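Local coordinates for protein halotolerant alpha-type carbonic anhydrase (dCA II) (PDB 1Y7W) that probably catalyses the reversible, zinc-dependent hydration of carbon dioxide to bicarbonate as an alpha-type carbonic anhydrase of a salt-tolerant alga, at residues 23-26 with 31-34; 138-143 with 244-249. All coordinates share one frame; numbering follows the deposited sequence.

Contact 1 of 2, residues 23-26 with 31-34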
loop_
_atom_site.group_PDB
_atom_site.type_symbol
_atom_site.label_atom_id
_atom_site.label_comp_id
_atom_site.label_asym_id
_atom_site.label_seq_id
_atom_site.Cartn_x
_atom_site.Cartn_y
_atom_site.Cartn_z
ATOM N N TYR A 23 -14.054 -11.002 -6.739
ATOM C CA TYR A 23 -12.795 -11.683 -7.003
ATOM C C TYR A 23 -12.098 -12.215 -5.744
ATOM O O TYR A 23 -12.463 -11.865 -4.640
ATOM C CB TYR A 23 -11.861 -10.696 -7.718
ATOM C CG TYR A 23 -11.450 -9.552 -6.831
ATOM C CD1 TYR A 23 -10.333 -9.657 -6.005
ATOM C CD2 TYR A 23 -12.228 -8.375 -6.752
ATOM C CE1 TYR A 23 -10.003 -8.634 -5.124
ATOM C CE2 TYR A 23 -11.907 -7.358 -5.885
ATOM C CZ TYR A 23 -10.789 -7.492 -5.070
ATOM O OH TYR A 23 -10.426 -6.523 -4.193
ATOM N N ASP A 24 -11.074 -13.051 -5.926
ATOM C CA ASP A 24 -10.334 -13.556 -4.777
ATOM C C ASP A 24 -8.868 -13.735 -5.203
ATOM O O ASP A 24 -8.493 -13.431 -6.339
ATOM C CB ASP A 24 -10.905 -14.872 -4.258
ATOM C CG ASP A 24 -10.834 -15.993 -5.272
ATOM O OD1 ASP A 24 -9.772 -16.257 -5.880
ATOM O OD2 ASP A 24 -11.888 -16.634 -5.458
ATOM N N TYR A 25 -8.060 -14.187 -4.260
ATOM C CA TYR A 25 -6.629 -14.346 -4.493
ATOM C C TYR A 25 -6.168 -15.756 -4.693
ATOM O O TYR A 25 -4.946 -16.040 -4.656
ATOM C CB TYR A 25 -5.841 -13.729 -3.336
ATOM C CG TYR A 25 -5.921 -12.224 -3.358
ATOM C CD1 TYR A 25 -6.939 -11.542 -2.672
ATOM C CD2 TYR A 25 -4.956 -11.482 -4.025
ATOM C CE1 TYR A 25 -6.963 -10.128 -2.642
ATOM C CE2 TYR A 25 -4.972 -10.073 -4.006
ATOM C CZ TYR A 25 -5.962 -9.414 -3.312
ATOM O OH TYR A 25 -5.894 -8.022 -3.227
ATOM N N MET A 26 -7.108 -16.662 -4.940
ATOM C CA MET A 26 -6.698 -18.043 -5.129
ATOM C C MET A 26 -5.682 -18.209 -6.254
ATOM O O MET A 26 -4.777 -19.022 -6.144
ATOM C CB MET A 26 -7.907 -18.950 -5.352
ATOM C CG MET A 26 -7.519 -20.419 -5.398
ATOM S SD MET A 26 -8.895 -21.542 -5.702
ATOM C CE MET A 26 -8.614 -21.872 -7.568
ATOM N N ASP A 31 -6.608 -15.072 -12.956
ATOM C CA ASP A 31 -7.983 -15.191 -13.502
ATOM C C ASP A 31 -8.756 -13.886 -13.713
ATOM O O ASP A 31 -9.744 -13.856 -14.482
ATOM C CB ASP A 31 -8.862 -16.103 -12.604
ATOM C CG ASP A 31 -8.898 -15.684 -11.141
ATOM O OD1 ASP A 31 -7.947 -15.068 -10.615
ATOM O OD2 ASP A 31 -9.912 -15.996 -10.488
ATOM N N TRP A 32 -8.301 -12.827 -13.065
ATOM C CA TRP A 32 -9.016 -11.536 -13.119
ATOM C C TRP A 32 -9.311 -10.950 -14.499
ATOM O O TRP A 32 -10.451 -10.525 -14.743
ATOM C CB TRP A 32 -8.270 -10.445 -12.321
ATOM C CG TRP A 32 -8.255 -10.679 -10.840
ATOM C CD1 TRP A 32 -8.875 -11.672 -10.140
ATOM C CD2 TRP A 32 -7.467 -9.957 -9.908
ATOM N NE1 TRP A 32 -8.505 -11.625 -8.799
ATOM C CE2 TRP A 32 -7.624 -10.591 -8.638
ATOM C CE3 TRP A 32 -6.612 -8.852 -10.025
ATOM C CZ2 TRP A 32 -6.959 -10.152 -7.501
ATOM C CZ3 TRP A 32 -5.947 -8.417 -8.885
ATOM C CH2 TRP A 32 -6.131 -9.068 -7.644
ATOM N N PRO A 33 -8.310 -10.903 -15.392
ATOM C CA PRO A 33 -8.538 -10.346 -16.731
ATOM C C PRO A 33 -9.586 -11.117 -17.569
ATOM O O PRO A 33 -10.200 -10.574 -18.511
ATOM C CB PRO A 33 -7.168 -10.417 -17.372
ATOM C CG PRO A 33 -6.183 -10.427 -16.182
ATOM C CD PRO A 33 -6.908 -11.326 -15.222
ATOM N N GLY A 34 -9.786 -12.387 -17.243
ATOM C CA GLY A 34 -10.716 -13.199 -18.003
ATOM C C GLY A 34 -12.104 -13.332 -17.416
ATOM O O GLY A 34 -12.996 -13.906 -18.078
HETATM O O HOH W 1 -7.011 -14.962 -8.055
HETATM O O HOH W 2 -10.978 -14.068 -8.713
HETATM O O HOH W 3 -9.317 -17.466 -8.273
#
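The carbonyl oxygen Asp24 O is gripped by two groups: the indole N-H of Trp32 and water 1. Trp32 NE1 donates to Asp24 O over 3.1 Å with an N-H...O angle of 151°, and the acceptor lies at the indole edge, close to the ring plane, so the bond fixes the rotation of the indole as well as satisfying its nitrogen. Water 1, 2.7 Å from Asp24 O, also binds Asp31 OD1 and carries the link on to the other segment's carboxylate.

The held indole is flanked by two tyrosines. On Tyr23, CG sits between the backbone N and the carbonyl carbon (chi1 67°), which brings CD1 to 3.7 Å from Trp32 CZ2; the two rings meet obliquely. Tyr25 takes a different approach: the CZ2-CH2 edge of Trp32 comes over one face of the phenol, toward its rim, with Tyr25 CE2 3.9 Å from Trp32 CH2. Six-membered ring centroids 5.7 Å apart and planes at 75° define an offset edge-to-face pair. Together the three rings form an aromatic cluster near the N-terminus, as in other alpha carbonic anhydrases, and the Tyr25 side chain reaches to about 7 Å from the bound zinc ion.

The polar side is built on water. Water 2 accepts from Asp24 N and donates to Asp31 OD2, while water 3 joins Asp31 OD2 to Asp24 OD1. These two carboxylate oxygens are 4.6 Å apart, and the shared water probably eases the repulsion between them. Asp24 OD1 also accepts from Met26 N at 2.9 Å, closing an Asx turn. Beyond the two segments, Tyr25 N bonds Asp271 OD2, Tyr25 packs on Thr233, and Trp32 on Pro234.

Contact 2 of 2, residues 138-143 with 244-249; sequences HTINGI and VFTTPR
Residues 138-140 run alongside 244-246 in the same direction without a hydrogen bond between them, the CA atoms of His138 and Val244 being 8.1 Å apart and those of Ile140 and Thr246 7.4 Å, a spacing filled by side chains. Beyond Ile140 the chain reverses in a type I' turn, closed by reciprocal backbone bonds between Ile140 and Ile143.

The closest meeting is a CH-pi contact. Val244 CG2 stands 3.7 Å from the centroid of the His138 imidazole and only 6° off the ring normal, so the methyl lies over the middle of one face and is almost equally far from all five ring atoms. Val244 puts CG2 there by holding it anti to its carbonyl carbon, with CG1 taking the place opposite the backbone N (chi1 -177°). The imidazole edge is left to polar partners: His138 NE2 is hydrogen-bonded to Tyr227 OH and His138 ND1 to Glu148 OE2, which fixes the ring's rotation while the methyl covers its face. With an alanine here, Tyr227 and Glu148 would probably each lose a bonding partner, and a gap would open beside Val244 CG2.

Ile140 makes the second contact through its terminal methyl. Its outer bond is fully extended (chi2 179°), carrying CD1 to 4.0 Å from Thr246 CA, with the Thr246 methyl CG2 at 4.4 Å. Thr246 turns its hydroxyl to Tyr291 OH.

The contact thus joins two sheets of the carbonic anhydrase fold: strand 139-140 pairs in parallel with 55-56, whereas 240-251 lies in the large mixed sheet between 166-175 and 224-229. Glu148 belongs to strand 147-155 of that sheet, which also carries the zinc ligand His150, and Met172 of strand 166-175 packs against His138.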
loop_
_atom_site.group_PDB
_atom_site.type_symbol
_atom_site.label_atom_id
_atom_site.label_comp_id
_atom_site.label_asym_id
_atom_site.label_seq_id
_atom_site.Cartn_x
_atom_site.Cartn_y
_atom_site.Cartn_z
ATOM N N HIS A 138 4.961 -6.400 -4.763
ATOM C CA HIS A 138 6.202 -6.162 -5.522
ATOM C C HIS A 138 7.296 -7.118 -5.019
ATOM O O HIS A 138 7.181 -7.631 -3.896
ATOM C CB HIS A 138 6.765 -4.756 -5.318
ATOM C CG HIS A 138 5.915 -3.697 -5.928
ATOM N ND1 HIS A 138 4.797 -3.190 -5.286
ATOM C CD2 HIS A 138 5.957 -3.111 -7.154
ATOM C CE1 HIS A 138 4.184 -2.342 -6.100
ATOM N NE2 HIS A 138 4.859 -2.278 -7.234
ATOM N N THR A 139 8.284 -7.384 -5.880
ATOM C CA THR A 139 9.462 -8.149 -5.474
ATOM C C THR A 139 10.633 -7.194 -5.753
ATOM O O THR A 139 10.491 -6.250 -6.544
ATOM C CB THR A 139 9.671 -9.464 -6.286
ATOM O OG1 THR A 139 9.631 -9.192 -7.685
ATOM C CG2 THR A 139 8.644 -10.510 -5.908
ATOM N N ILE A 140 11.777 -7.408 -5.084
ATOM C CA ILE A 140 12.982 -6.611 -5.265
ATOM C C ILE A 140 14.062 -7.646 -5.631
ATOM O O ILE A 140 14.334 -8.588 -4.871
ATOM C CB ILE A 140 13.372 -5.846 -3.967
ATOM C CG1 ILE A 140 12.214 -4.906 -3.556
ATOM C CG2 ILE A 140 14.568 -4.951 -4.241
ATOM C CD1 ILE A 140 12.519 -4.127 -2.236
ATOM N N ASN A 141 14.643 -7.465 -6.807
ATOM C CA ASN A 141 15.582 -8.430 -7.369
ATOM C C ASN A 141 15.038 -9.864 -7.302
ATOM O O ASN A 141 15.749 -10.826 -6.996
ATOM C CB ASN A 141 16.973 -8.255 -6.720
ATOM C CG ASN A 141 17.491 -6.875 -6.948
ATOM O OD1 ASN A 141 17.461 -6.400 -8.069
ATOM N ND2 ASN A 141 17.914 -6.198 -5.896
ATOM N N GLY A 142 13.755 -10.028 -7.641
ATOM C CA GLY A 142 13.159 -11.363 -7.620
ATOM C C GLY A 142 12.761 -11.951 -6.279
ATOM O O GLY A 142 12.272 -13.072 -6.216
ATOM N N ILE A 143 12.994 -11.210 -5.200
ATOM C CA ILE A 143 12.684 -11.686 -3.862
ATOM C C ILE A 143 11.419 -11.079 -3.277
ATOM O O ILE A 143 11.260 -9.874 -3.385
ATOM C CB ILE A 143 13.856 -11.305 -2.947
ATOM C CG1 ILE A 143 15.124 -11.948 -3.491
ATOM C CG2 ILE A 143 13.586 -11.651 -1.463
ATOM C CD1 ILE A 143 14.995 -13.407 -3.607
ATOM N N VAL A 244 8.074 2.593 -4.452
ATOM C CA VAL A 244 8.378 1.410 -3.657
ATOM C C VAL A 244 9.741 1.561 -2.956
ATOM O O VAL A 244 10.767 1.549 -3.620
ATOM C CB VAL A 244 8.368 0.169 -4.566
ATOM C CG1 VAL A 244 8.605 -1.073 -3.738
ATOM C CG2 VAL A 244 7.025 0.078 -5.266
ATOM N N PHE A 245 9.731 1.775 -1.633
ATOM C CA PHE A 245 10.966 1.936 -0.861
ATOM C C PHE A 245 11.716 0.635 -0.842
ATOM O O PHE A 245 11.154 -0.366 -0.532
ATOM C CB PHE A 245 10.619 2.417 0.548
ATOM C CG PHE A 245 10.169 3.835 0.534
ATOM C CD1 PHE A 245 11.043 4.853 0.922
ATOM C CD2 PHE A 245 8.936 4.178 -0.049
ATOM C CE1 PHE A 245 10.708 6.223 0.741
ATOM C CE2 PHE A 245 8.571 5.529 -0.252
ATOM C CZ PHE A 245 9.468 6.560 0.156
ATOM N N THR A 246 13.011 0.699 -1.100
ATOM C CA THR A 246 13.809 -0.510 -1.185
ATOM C C THR A 246 14.488 -0.981 0.106
ATOM O O THR A 246 15.018 -2.058 0.124
ATOM C CB THR A 246 14.809 -0.349 -2.380
ATOM O OG1 THR A 246 15.558 0.854 -2.227
ATOM C CG2 THR A 246 14.014 -0.258 -3.693
ATOM N N THR A 247 14.450 -0.199 1.178
ATOM C CA THR A 247 14.999 -0.626 2.452
ATOM C C THR A 247 13.813 -1.094 3.269
ATOM O O THR A 247 12.879 -0.326 3.544
ATOM C CB THR A 247 15.642 0.533 3.193
ATOM O OG1 THR A 247 16.654 1.119 2.362
ATOM C CG2 THR A 247 16.224 0.049 4.510
ATOM N N PRO A 248 13.822 -2.364 3.675
ATOM C CA PRO A 248 12.686 -2.850 4.459
ATOM C C PRO A 248 12.690 -2.569 5.951
ATOM O O PRO A 248 13.717 -2.203 6.543
ATOM C CB PRO A 248 12.689 -4.368 4.199
ATOM C CG PRO A 248 14.142 -4.682 3.910
ATOM C CD PRO A 248 14.798 -3.434 3.346
ATOM N N ARG A 249 11.499 -2.642 6.527
ATOM C CA ARG A 249 11.355 -2.609 7.984
ATOM C C ARG A 249 11.501 -4.088 8.386
ATOM O O ARG A 249 11.858 -4.905 7.528
ATOM C CB ARG A 249 9.971 -2.109 8.369
ATOM C CG ARG A 249 9.996 -0.583 8.544
ATOM C CD ARG A 249 8.604 -0.071 8.922
ATOM N NE ARG A 249 8.684 1.354 9.218
ATOM C CZ ARG A 249 8.996 1.857 10.408
ATOM N NH1 ARG A 249 9.053 3.189 10.549
ATOM N NH2 ARG A 249 9.201 1.051 11.467
#

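Contact 1 lies toward the periphery, its centre about 19 Å from the centre of the chain, and is partly buried; contact 2, at about 13 Å, is a buried core contact. Their centres are 24 Å apart, their nearest atoms about 11 Å, and they share no strand. Contact 1 joins loop segments close in sequence, combining an aromatic cluster with bridging waters and one direct hydrogen bond. Contact 2 brings together strands from distant parts of the chain by apolar and CH-pi contacts alone, leaving polar bonds to residues elsewhere. Each nevertheless has a side chain within about 8 Å of the zinc ion: Tyr25 in residues 23-26 and His138 in 138-143.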